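Local coordinates for putative branched-chain amino acid ABC transporter (PDB 4PYR), which is probably a periplasmic-binding-protein-like lipoprotein of the LppC family that binds glutathione and may regulate an enzyme, at residues N61-P66 / V81-L86; V2-I7 / L260-A265. All coordinates share one frame; numbering follows the deposited sequence.

Contact 1 (N61-P66 / V81-L86); sequences NVVIGP and VPTLAL. With GSH (glutathione), chain B.
Two neighbouring parallel strands of a beta-alpha-beta unit, V62-I64 and T83-A85 joined through helix 69-75, meet here in the sheet of a periplasmic-binding-protein-like domain, and their C-terminal ends run toward the glutathione pocket. V63 is bonded through both its N and its O: N donates to P82 O at 3.0 Å, and O receives L84 N at 2.8 Å. G65 N then donates to L84 O. Strand 62-64 ends just before G65, whose phi of 116° is a conformation in which any side chain would collide with the carbonyl O of I64. A cis peptide leads into P66, and P66 O accepts L86 N at 2.9 Å.

On one face V63 and T83 lie side by side, CG1 to CG2 3.9 Å. T83 turns OG1 beside its own backbone N (chi1 -61°) and back over the carbonyl of V81, 2.6 Å from V81 O and 38° out of the carbonyl plane, with Y52 OH as a second partner; CG2 meanwhile presses on G65 O. The other face carries I64 and L84, and helix 245-265 covers I64 there. L86 belongs to the glutathione pocket, its O 2.8 Å from O32 of the ligand, while its side chain turns back to the strand, where CD1 meets I64 CG2 at 3.9 Å.

Contact 2 (V2-I7 / L260-A265); sequences VRIGVI and LAVQLA
V2 and I4, two residues apart on the first strand, project from the same face of the sheet onto helix 245-265, where A261 and A265 face them and V262 joins in from the flank through CG2. The closest packing is between methyl groups. V2 straddles the CB of A265 with both its branches: CG1, anti to the backbone N (chi1 -176°), comes to 3.8 Å of A265 CB, and CG2 to 4.1 Å. I4 stretches out an extended chain (chi2 174°), whose CD1 lies 4.0 Å from A261 CB and also meets V262 CG2, the I4 and V262 side chains crossing at about a right angle. A261 and A265 lie one turn apart on the helix, whose axis passes 8.9 Å from that of the strand over these short segments.

I4 and A261 are buried; V2, V262 and A265 are partly exposed. R3 points off the other face and makes a salt bridge with D58, while Q263 lies on the exposed side of the helix. Strand and helix run at 125° to each other. Strand 2-8 sits between strands 36-42 and 62-64: I4 packs against A36 on one neighbour and against V62 and I64 on the other, with A261 also resting on V62.

How the contacts relate
Both contacts are built on the same parallel sheet, with their centres about 7 Å apart. Contact 1 is the more buried and joins strand to strand, mainly through backbone hydrogen bonds; contact 2 lays a helix from far along the chain over one sheet face, by apolar packing alone, and is partly exposed at its edge. Strands 2-8 and 62-64 are direct neighbours: V62 O and I64 N probably both bond to the backbone of G5. The helix extends over contact 1 as well, with A261 O packing on V62 CG2 and L264 O on P82 CG. Contact 1 reaches the glutathione pocket, whereas contact 2 lies away from it.

Contact 1 (N61-P66 / V81-L86)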
ATOM      1  N   ASN A  61       5.343  20.697  13.793  1.00 24.77           N
ATOM      2  CA  ASN A  61       6.543  19.902  14.082  1.00 29.43           C
ATOM      3  C   ASN A  61       6.635  18.534  13.412  1.00 23.71           C
ATOM      4  O   ASN A  61       7.613  17.823  13.631  1.00 30.15           O
ATOM      5  CB  ASN A  61       6.788  19.826  15.586  1.00 35.06           C
ATOM      6  CG  ASN A  61       5.544  19.493  16.370  1.00 30.24           C
ATOM      7  OD1 ASN A  61       4.663  18.844  15.866  1.00 33.20           O
ATOM      8  ND2 ASN A  61       5.469  19.951  17.605  1.00 42.17           N
ATOM      9  N   VAL A  62       5.629  18.180  12.588  1.00 23.60           N
ATOM     10  CA  VAL A  62       5.731  17.039  11.691  1.00 21.00           C
ATOM     11  C   VAL A  62       4.726  17.311  10.562  1.00 20.68           C
ATOM     12  O   VAL A  62       3.798  18.075  10.751  1.00 20.10           O
ATOM     13  CB  VAL A  62       5.343  15.749  12.448  1.00 22.08           C
ATOM     14  CG1 VAL A  62       3.951  15.886  13.048  1.00 22.73           C
ATOM     15  CG2 VAL A  62       5.515  14.486  11.624  1.00 22.17           C
ATOM     16  N   VAL A  63       4.997  16.753   9.401  1.00 17.88           N
ATOM     17  CA  VAL A  63       4.155  16.955   8.226  1.00 18.90           C
ATOM     18  C   VAL A  63       3.734  15.636   7.622  1.00 18.11           C
ATOM     19  O   VAL A  63       4.498  14.683   7.607  1.00 18.35           O
ATOM     20  CB  VAL A  63       4.901  17.836   7.192  1.00 19.31           C
ATOM     21  CG1 VAL A  63       4.258  17.759   5.818  1.00 20.07           C
ATOM     22  CG2 VAL A  63       4.939  19.282   7.665  1.00 20.58           C
ATOM     23  N   ILE A  64       2.448  15.583   7.223  1.00 17.69           N
ATOM     24  CA  ILE A  64       1.914  14.514   6.377  1.00 15.65           C
ATOM     25  C   ILE A  64       1.751  15.118   4.995  1.00 16.55           C
ATOM     26  O   ILE A  64       1.134  16.176   4.848  1.00 17.02           O
ATOM     27  CB  ILE A  64       0.548  14.024   6.881  1.00 15.32           C
ATOM     28  CG1 ILE A  64       0.771  13.303   8.217  1.00 15.19           C
ATOM     29  CG2 ILE A  64      -0.112  13.101   5.835  1.00 17.26           C
ATOM     30  CD1 ILE A  64      -0.534  13.065   8.968  1.00 15.13           C
ATOM     31  N   GLY A  65       2.349  14.454   4.005  1.00 16.90           N
ATOM     32  CA  GLY A  65       2.396  14.978   2.663  1.00 18.31           C
ATOM     33  C   GLY A  65       3.825  15.249   2.265  1.00 19.48           C
ATOM     34  O   GLY A  65       4.719  15.207   3.099  1.00 22.28           O
ATOM     35  N   PRO A  66       4.032  15.534   0.984  1.00 21.75           N
ATOM     36  CA  PRO A  66       3.056  15.660  -0.094  1.00 21.67           C
ATOM     37  C   PRO A  66       2.640  14.331  -0.720  1.00 20.93           C
ATOM     38  O   PRO A  66       3.058  13.251  -0.306  1.00 21.40           O
ATOM     39  CB  PRO A  66       3.803  16.473  -1.176  1.00 27.24           C
ATOM     40  CG  PRO A  66       5.180  16.672  -0.699  1.00 28.58           C
ATOM     41  CD  PRO A  66       5.382  15.834   0.523  1.00 23.76           C
ATOM     42  N   VAL A  81      11.470  19.429   9.226  1.00 30.65           N
ATOM     43  CA  VAL A  81      10.821  18.652  10.268  1.00 22.54           C
ATOM     44  C   VAL A  81      10.459  17.270   9.684  1.00 27.16           C
ATOM     45  O   VAL A  81      10.399  17.108   8.457  1.00 28.64           O
ATOM     46  CB  VAL A  81       9.559  19.339  10.827  1.00 25.87           C
ATOM     47  CG1 VAL A  81       9.876  20.700  11.353  1.00 26.59           C
ATOM     48  CG2 VAL A  81       8.406  19.365   9.809  1.00 26.14           C
ATOM     49  N   PRO A  82      10.300  16.259  10.549  1.00 26.57           N
ATOM     50  CA  PRO A  82       9.972  14.942  10.045  1.00 22.49           C
ATOM     51  C   PRO A  82       8.795  15.042   9.117  1.00 23.88           C
ATOM     52  O   PRO A  82       7.788  15.644   9.496  1.00 21.52           O
ATOM     53  CB  PRO A  82       9.682  14.146  11.307  1.00 24.49           C
ATOM     54  CG  PRO A  82      10.434  14.824  12.379  1.00 25.97           C
ATOM     55  CD  PRO A  82      10.333  16.284  12.022  1.00 28.28           C
ATOM     56  N   THR A  83       8.946  14.497   7.909  1.00 22.37           N
ATOM     57  CA  THR A  83       7.929  14.664   6.886  1.00 22.13           C
ATOM     58  C   THR A  83       7.614  13.328   6.275  1.00 20.39           C
ATOM     59  O   THR A  83       8.495  12.617   5.817  1.00 23.23           O
ATOM     60  CB  THR A  83       8.438  15.676   5.858  1.00 23.61           C
ATOM     61  OG1 THR A  83       8.655  16.900   6.537  1.00 23.08           O
ATOM     62  CG2 THR A  83       7.470  15.905   4.752  1.00 23.44           C
ATOM     63  N   LEU A  84       6.321  12.986   6.356  1.00 19.42           N
ATOM     64  CA  LEU A  84       5.830  11.709   5.865  1.00 18.82           C
ATOM     65  C   LEU A  84       5.144  11.915   4.535  1.00 18.09           C
ATOM     66  O   LEU A  84       3.918  12.156   4.471  1.00 18.25           O
ATOM     67  CB  LEU A  84       4.876  11.077   6.891  1.00 18.69           C
ATOM     68  CG  LEU A  84       4.502   9.662   6.528  1.00 18.24           C
ATOM     69  CD1 LEU A  84       5.622   8.660   6.661  1.00 20.10           C
ATOM     70  CD2 LEU A  84       3.327   9.302   7.435  1.00 18.47           C
ATOM     71  N   ALA A  85       5.919  11.809   3.461  1.00 18.31           N
ATOM     72  CA  ALA A  85       5.338  11.802   2.118  1.00 19.81           C
ATOM     73  C   ALA A  85       4.497  10.549   1.876  1.00 20.03           C
ATOM     74  O   ALA A  85       4.733   9.485   2.430  1.00 19.11           O
ATOM     75  CB  ALA A  85       6.435  11.939   1.072  1.00 23.91           C
ATOM     76  N   LEU A  86       3.492  10.696   1.004  1.00 19.78           N
ATOM     77  CA  LEU A  86       2.586   9.587   0.757  1.00 20.73           C
ATOM     78  C   LEU A  86       2.763   9.031  -0.631  1.00 22.81           C
ATOM     79  O   LEU A  86       1.821   8.532  -1.253  1.00 26.52           O
ATOM     80  CB  LEU A  86       1.141  10.030   1.026  1.00 20.87           C
ATOM     81  CG  LEU A  86       0.845  10.486   2.474  1.00 21.24           C
ATOM     82  CD1 LEU A  86      -0.627  10.894   2.631  1.00 19.76           C
ATOM     83  CD2 LEU A  86       1.178   9.375   3.458  1.00 19.81           C
TER
HETATM   84  N1  GSH B 401       8.096   3.545  -8.688  1.00 38.10           N
HETATM   85  CA1 GSH B 401       6.956   3.080  -9.450  1.00 37.78           C
HETATM   86  C1  GSH B 401       7.373   2.336 -10.702  1.00 36.28           C
HETATM   87  O11 GSH B 401       8.151   1.347 -10.633  1.00 39.60           O
HETATM   88  O12 GSH B 401       6.887   2.704 -11.799  1.00 45.47           O
HETATM   89  CB1 GSH B 401       6.043   4.255  -9.818  1.00 36.77           C
HETATM   90  CG1 GSH B 401       5.561   5.064  -8.614  1.00 35.67           C
HETATM   91  CD1 GSH B 401       4.692   4.229  -7.723  1.00 36.57           C
HETATM   92  OE1 GSH B 401       4.592   3.030  -7.942  1.00 34.84           O
HETATM   93  N2  GSH B 401       4.073   4.913  -6.735  1.00 39.56           N
HETATM   94  CA2 GSH B 401       3.166   4.339  -5.732  1.00 40.65           C
HETATM   95  C2  GSH B 401       1.761   4.774  -6.024  1.00 44.59           C
HETATM   96  O2  GSH B 401       1.621   4.897  -7.245  1.00 47.15           O
HETATM   97  CB2 GSH B 401       3.614   4.761  -4.346  1.00 43.88           C
HETATM   98  SG2 GSH B 401       5.360   5.136  -4.352  1.00 47.24           S
HETATM   99  N3  GSH B 401       0.751   5.018  -5.108  1.00 38.98           N
HETATM  100  CA3 GSH B 401       0.653   4.776  -3.637  1.00 40.09           C
HETATM  101  C3  GSH B 401       0.091   5.915  -2.781  1.00 42.73           C
HETATM  102  O31 GSH B 401      -0.561   5.662  -1.717  1.00 36.61           O
HETATM  103  O32 GSH B 401       0.285   7.089  -3.154  1.00 36.41           O

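Contact 2 (V2-I7 / L260-A265)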
ATOM      1  N   VAL A   2       2.121  18.105  19.861  1.00 30.40           N
ATOM      2  CA  VAL A   2       2.269  17.755  18.433  1.00 25.48           C
ATOM      3  C   VAL A   2       1.294  18.540  17.562  1.00 26.09           C
ATOM      4  O   VAL A   2       0.052  18.535  17.792  1.00 28.14           O
ATOM      5  CB  VAL A   2       2.108  16.242  18.184  1.00 24.37           C
ATOM      6  CG1 VAL A   2       2.370  15.899  16.714  1.00 27.86           C
ATOM      7  CG2 VAL A   2       3.036  15.453  19.111  1.00 31.70           C
ATOM      8  N   ARG A   3       1.889  19.253  16.610  1.00 25.98           N
ATOM      9  CA  ARG A   3       1.164  20.000  15.599  1.00 26.40           C
ATOM     10  C   ARG A   3       1.530  19.442  14.223  1.00 23.06           C
ATOM     11  O   ARG A   3       2.631  19.510  13.777  1.00 29.03           O
ATOM     12  CB  ARG A   3       1.435  21.501  15.714  1.00 28.80           C
ATOM     13  CG  ARG A   3       1.031  22.069  17.068  1.00 36.40           C
ATOM     14  CD  ARG A   3       0.099  23.289  17.040  1.00 45.83           C
ATOM     15  NE  ARG A   3       0.176  24.100  15.820  1.00 41.33           N
ATOM     16  CZ  ARG A   3       0.906  25.189  15.652  1.00 49.36           C
ATOM     17  NH1 ARG A   3       0.861  25.796  14.473  1.00 49.51           N
ATOM     18  NH2 ARG A   3       1.671  25.683  16.630  1.00 51.84           N
ATOM     19  N   ILE A   4       0.571  18.830  13.568  1.00 21.99           N
ATOM     20  CA  ILE A   4       0.842  18.149  12.299  1.00 20.40           C
ATOM     21  C   ILE A   4       0.383  19.013  11.150  1.00 20.37           C
ATOM     22  O   ILE A   4      -0.770  19.391  11.084  1.00 20.07           O
ATOM     23  CB  ILE A   4       0.041  16.826  12.209  1.00 18.76           C
ATOM     24  CG1 ILE A   4       0.367  15.905  13.400  1.00 21.99           C
ATOM     25  CG2 ILE A   4       0.317  16.073  10.892  1.00 18.65           C
ATOM     26  CD1 ILE A   4      -0.502  14.652  13.436  1.00 21.55           C
ATOM     27  N   GLY A   5       1.272  19.314  10.215  1.00 19.73           N
ATOM     28  CA  GLY A   5       0.845  20.025   9.026  1.00 19.18           C
ATOM     29  C   GLY A   5       0.425  18.986   8.036  1.00 19.92           C
ATOM     30  O   GLY A   5       1.163  18.056   7.763  1.00 19.46           O
ATOM     31  N   VAL A   6      -0.813  19.105   7.553  1.00 17.38           N
ATOM     32  CA  VAL A   6      -1.380  18.148   6.588  1.00 17.68           C
ATOM     33  C   VAL A   6      -1.407  18.874   5.243  1.00 18.25           C
ATOM     34  O   VAL A   6      -2.240  19.729   5.024  1.00 19.92           O
ATOM     35  CB  VAL A   6      -2.772  17.691   7.016  1.00 18.72           C
ATOM     36  CG1 VAL A   6      -3.219  16.573   6.059  1.00 18.92           C
ATOM     37  CG2 VAL A   6      -2.790  17.199   8.450  1.00 20.43           C
ATOM     38  N   ILE A   7      -0.424  18.581   4.397  1.00 16.58           N
ATOM     39  CA  ILE A   7      -0.141  19.339   3.194  1.00 18.34           C
ATOM     40  C   ILE A   7      -0.368  18.424   2.003  1.00 20.65           C
ATOM     41  O   ILE A   7       0.485  17.628   1.608  1.00 19.42           O
ATOM     42  CB  ILE A   7       1.336  19.836   3.237  1.00 19.70           C
ATOM     43  CG1 ILE A   7       1.501  20.648   4.519  1.00 21.06           C
ATOM     44  CG2 ILE A   7       1.616  20.698   2.040  1.00 22.94           C
ATOM     45  CD1 ILE A   7       2.848  21.284   4.733  1.00 24.05           C
ATOM     46  N   LEU A 260       1.627   7.557  12.499  1.00 17.00           N
ATOM     47  CA  LEU A 260       3.093   7.645  12.293  1.00 18.03           C
ATOM     48  C   LEU A 260       3.619   9.036  12.533  1.00 18.30           C
ATOM     49  O   LEU A 260       4.687   9.197  13.157  1.00 20.38           O
ATOM     50  CB  LEU A 260       3.490   7.212  10.902  1.00 18.70           C
ATOM     51  CG  LEU A 260       3.580   5.750  10.628  1.00 19.80           C
ATOM     52  CD1 LEU A 260       3.924   5.597   9.145  1.00 20.27           C
ATOM     53  CD2 LEU A 260       4.642   5.109  11.472  1.00 22.32           C
ATOM     54  N   ALA A 261       2.897  10.049  12.068  1.00 17.92           N
ATOM     55  CA  ALA A 261       3.305  11.441  12.303  1.00 18.19           C
ATOM     56  C   ALA A 261       3.448  11.721  13.767  1.00 18.83           C
ATOM     57  O   ALA A 261       4.439  12.340  14.196  1.00 19.23           O
ATOM     58  CB  ALA A 261       2.307  12.396  11.687  1.00 18.88           C
ATOM     59  N   VAL A 262       2.502  11.263  14.576  1.00 18.21           N
ATOM     60  CA  VAL A 262       2.588  11.487  16.017  1.00 19.89           C
ATOM     61  C   VAL A 262       3.854  10.845  16.591  1.00 24.55           C
ATOM     62  O   VAL A 262       4.533  11.457  17.408  1.00 24.07           O
ATOM     63  CB  VAL A 262       1.341  10.965  16.764  1.00 20.15           C
ATOM     64  CG1 VAL A 262       1.552  11.024  18.250  1.00 23.78           C
ATOM     65  CG2 VAL A 262       0.123  11.801  16.362  1.00 19.89           C
ATOM     66  N   GLN A 263       4.205   9.644  16.130  1.00 21.65           N
ATOM     67  CA  GLN A 263       5.421   8.993  16.602  1.00 23.97           C
ATOM     68  C   GLN A 263       6.698   9.699  16.124  1.00 22.77           C
ATOM     69  O   GLN A 263       7.706   9.800  16.907  1.00 31.79           O
ATOM     70  CB  GLN A 263       5.389   7.518  16.239  1.00 26.85           C
ATOM     71  CG  GLN A 263       4.122   6.812  16.744  1.00 29.73           C
ATOM     72  CD  GLN A 263       3.915   6.908  18.240  1.00 35.18           C
ATOM     73  OE1 GLN A 263       2.802   7.206  18.751  1.00 37.67           O
ATOM     74  NE2 GLN A 263       4.991   6.656  18.969  1.00 42.94           N
ATOM     75  N   LEU A 264       6.652  10.160  14.858  1.00 25.66           N
ATOM     76  CA  LEU A 264       7.814  10.824  14.235  1.00 25.51           C
ATOM     77  C   LEU A 264       8.119  12.162  14.882  1.00 24.87           C
ATOM     78  O   LEU A 264       9.283  12.642  14.849  1.00 30.40           O
ATOM     79  CB  LEU A 264       7.571  11.032  12.747  1.00 21.10           C
ATOM     80  CG  LEU A 264       7.729   9.749  11.920  1.00 23.36           C
ATOM     81  CD1 LEU A 264       7.147   9.892  10.518  1.00 22.92           C
ATOM     82  CD2 LEU A 264       9.196   9.328  11.847  1.00 24.43           C
ATOM     83  N   ALA A 265       7.112  12.774  15.473  1.00 24.71           N
ATOM     84  CA  ALA A 265       7.305  14.027  16.182  1.00 28.32           C
ATOM     85  C   ALA A 265       7.977  13.789  17.525  1.00 36.10           C
ATOM     86  O   ALA A 265       8.651  14.671  18.029  1.00 33.34           O
ATOM     87  CB  ALA A 265       5.989  14.749  16.376  1.00 30.30           C
TER